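Local coordinates for protein ATP:cob(I)alamin adenosyltransferase, putative (Burkholderia thailandensis, PDB 2ZHZ) that probably transfers the adenosyl group of ATP to the cobalt of reduced cobalamin, making adenosylcobalamin and releasing triphosphate, as a homotrimer, at residues I46-L50 against L62-Q66. Numbering follows the deposited sequence.
Sequences IGVLL and LSAIQ
Gln66 brings its amide nitrogen up to the backbone of Gly47, NE2 lying 3.6 Å from Gly47 CA, and that nitrogen is gripped twice: it is hydrogen-bonded to Asn43 O in the same chain and to Pro112 O of the second subunit. The setting is a helix bundle, the fold of PduO-type adenosyltransferases, in which helices 31-50 and 56-77 form a hairpin; the two short segments run antiparallel with a clear tilt, at 152°, their axes 10.2 Å apart at closest approach. Glycine's bare backbone probably eases the approach of NE2, while glutamine is long enough to cross between the helices and carry a polar end to both carbonyls. The straight chain of Gln66 runs alongside Ile46 in the opposite sense. Branching at CB suits Ile46 to two partners: CG2 rests 3.8 Å from Gln66 CG, while CD1 reaches Ile65 CG2 at 4.0 Å, the two isoleucines set nearly perpendicular. Buried Leu62 serves two leucines, offering CB to Leu50 CD2 and a methyl further out to Leu49. Leu49 swings CG away from its own backbone N (chi1 172°), and its CD2 meets Leu62 CD1 at 3.6 Å; it also touches Leu120 and Ala121 of helix 116-141. Leu50 spreads its methyls between two polar residues: CD2 lies 3.7 Å from Ser63 OG, which is hydrogen-bonded to Arg59 O, and CD1 sits 3.3 Å from Gln66 OE1.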
ATOM      1  N   ILE B  46       3.218   4.344   8.224  1.00 16.37           N
ATOM      2  CA  ILE B  46       3.767   4.487   9.569  1.00 16.80           C
ATOM      3  C   ILE B  46       2.947   5.544  10.309  1.00 18.21           C
ATOM      4  O   ILE B  46       2.753   5.461  11.525  1.00 15.75           O
ATOM      5  CB  ILE B  46       5.259   4.882   9.524  1.00 18.77           C
ATOM      6  CG1 ILE B  46       6.082   3.668   9.078  1.00 18.52           C
ATOM      7  CG2 ILE B  46       5.728   5.369  10.906  1.00 19.33           C
ATOM      8  CD1 ILE B  46       7.553   3.949   8.861  1.00 18.01           C
ATOM      9  N   GLY B  47       2.454   6.528   9.562  1.00 16.49           N
ATOM     10  CA  GLY B  47       1.632   7.565  10.158  1.00 16.77           C
ATOM     11  C   GLY B  47       0.331   6.976  10.679  1.00 17.83           C
ATOM     12  O   GLY B  47      -0.214   7.428  11.694  1.00 16.25           O
ATOM     13  N   VAL B  48      -0.178   5.962   9.983  1.00 15.04           N
ATOM     14  CA  VAL B  48      -1.414   5.308  10.397  1.00 15.55           C
ATOM     15  C   VAL B  48      -1.156   4.523  11.679  1.00 15.89           C
ATOM     16  O   VAL B  48      -1.988   4.504  12.591  1.00 18.10           O
ATOM     17  CB  VAL B  48      -1.935   4.357   9.299  1.00 14.90           C
ATOM     18  CG1 VAL B  48      -3.094   3.521   9.827  1.00 18.44           C
ATOM     19  CG2 VAL B  48      -2.382   5.173   8.098  1.00 12.36           C
ATOM     20  N   LEU B  49      -0.002   3.871  11.743  1.00 16.95           N
ATOM     21  CA  LEU B  49       0.376   3.106  12.926  1.00 16.54           C
ATOM     22  C   LEU B  49       0.556   4.054  14.120  1.00 19.05           C
ATOM     23  O   LEU B  49       0.166   3.733  15.244  1.00 19.39           O
ATOM     24  CB  LEU B  49       1.679   2.344  12.669  1.00 14.53           C
ATOM     25  CG  LEU B  49       2.316   1.631  13.869  1.00 15.91           C
ATOM     26  CD1 LEU B  49       1.296   0.709  14.538  1.00 15.41           C
ATOM     27  CD2 LEU B  49       3.538   0.853  13.397  1.00 14.76           C
ATOM     28  N   LEU B  50       1.140   5.223  13.871  1.00 19.08           N
ATOM     29  CA  LEU B  50       1.353   6.203  14.932  1.00 21.12           C
ATOM     30  C   LEU B  50       0.043   6.757  15.488  1.00 22.88           C
ATOM     31  O   LEU B  50       0.026   7.363  16.559  1.00 23.85           O
ATOM     32  CB  LEU B  50       2.237   7.349  14.427  1.00 18.11           C
ATOM     33  CG  LEU B  50       3.737   7.044  14.390  1.00 17.51           C
ATOM     34  CD1 LEU B  50       4.461   8.078  13.559  1.00 17.23           C
ATOM     35  CD2 LEU B  50       4.288   7.027  15.817  1.00 17.84           C
ATOM     36  N   LEU B  62       9.383   5.233  16.013  1.00 19.06           N
ATOM     37  CA  LEU B  62       8.618   5.375  14.773  1.00 18.41           C
ATOM     38  C   LEU B  62       8.516   6.831  14.312  1.00 20.56           C
ATOM     39  O   LEU B  62       8.544   7.112  13.112  1.00 18.83           O
ATOM     40  CB  LEU B  62       7.218   4.780  14.946  1.00 17.51           C
ATOM     41  CG  LEU B  62       7.151   3.251  15.090  1.00 17.74           C
ATOM     42  CD1 LEU B  62       5.722   2.826  15.394  1.00 18.30           C
ATOM     43  CD2 LEU B  62       7.640   2.592  13.807  1.00 14.25           C
ATOM     44  N   SER B  63       8.397   7.757  15.259  1.00 19.01           N
ATOM     45  CA  SER B  63       8.306   9.169  14.909  1.00 20.52           C
ATOM     46  C   SER B  63       9.627   9.622  14.298  1.00 19.95           C
ATOM     47  O   SER B  63       9.647  10.361  13.313  1.00 19.09           O
ATOM     48  CB  SER B  63       7.982  10.012  16.146  1.00 23.14           C
ATOM     49  OG  SER B  63       6.692   9.701  16.643  1.00 26.81           O
ATOM     50  N   ALA B  64      10.731   9.168  14.884  1.00 20.28           N
ATOM     51  CA  ALA B  64      12.055   9.518  14.391  1.00 20.28           C
ATOM     52  C   ALA B  64      12.261   8.933  13.001  1.00 20.20           C
ATOM     53  O   ALA B  64      12.903   9.544  12.143  1.00 19.46           O
ATOM     54  CB  ALA B  64      13.122   8.989  15.336  1.00 20.97           C
ATOM     55  N   ILE B  65      11.719   7.740  12.787  1.00 17.61           N
ATOM     56  CA  ILE B  65      11.848   7.071  11.501  1.00 15.77           C
ATOM     57  C   ILE B  65      11.151   7.857  10.396  1.00 14.81           C
ATOM     58  O   ILE B  65      11.633   7.889   9.266  1.00 17.56           O
ATOM     59  CB  ILE B  65      11.304   5.624  11.586  1.00 16.23           C
ATOM     60  CG1 ILE B  65      12.271   4.779  12.425  1.00 16.62           C
ATOM     61  CG2 ILE B  65      11.126   5.028  10.183  1.00 15.31           C
ATOM     62  CD1 ILE B  65      11.733   3.418  12.839  1.00 17.74           C
ATOM     63  N   GLN B  66      10.029   8.497  10.714  1.00 17.36           N
ATOM     64  CA  GLN B  66       9.321   9.290   9.709  1.00 17.74           C
ATOM     65  C   GLN B  66      10.228  10.408   9.204  1.00 20.47           C
ATOM     66  O   GLN B  66      10.206  10.763   8.021  1.00 17.68           O
ATOM     67  CB  GLN B  66       8.042   9.904  10.287  1.00 19.40           C
ATOM     68  CG  GLN B  66       6.911   8.911  10.509  1.00 18.57           C
ATOM     69  CD  GLN B  66       5.552   9.584  10.525  1.00 21.73           C
ATOM     70  OE1 GLN B  66       5.254  10.395  11.409  1.00 20.74           O
ATOM     71  NE2 GLN B  66       4.719   9.258   9.536  1.00 17.70           N
TER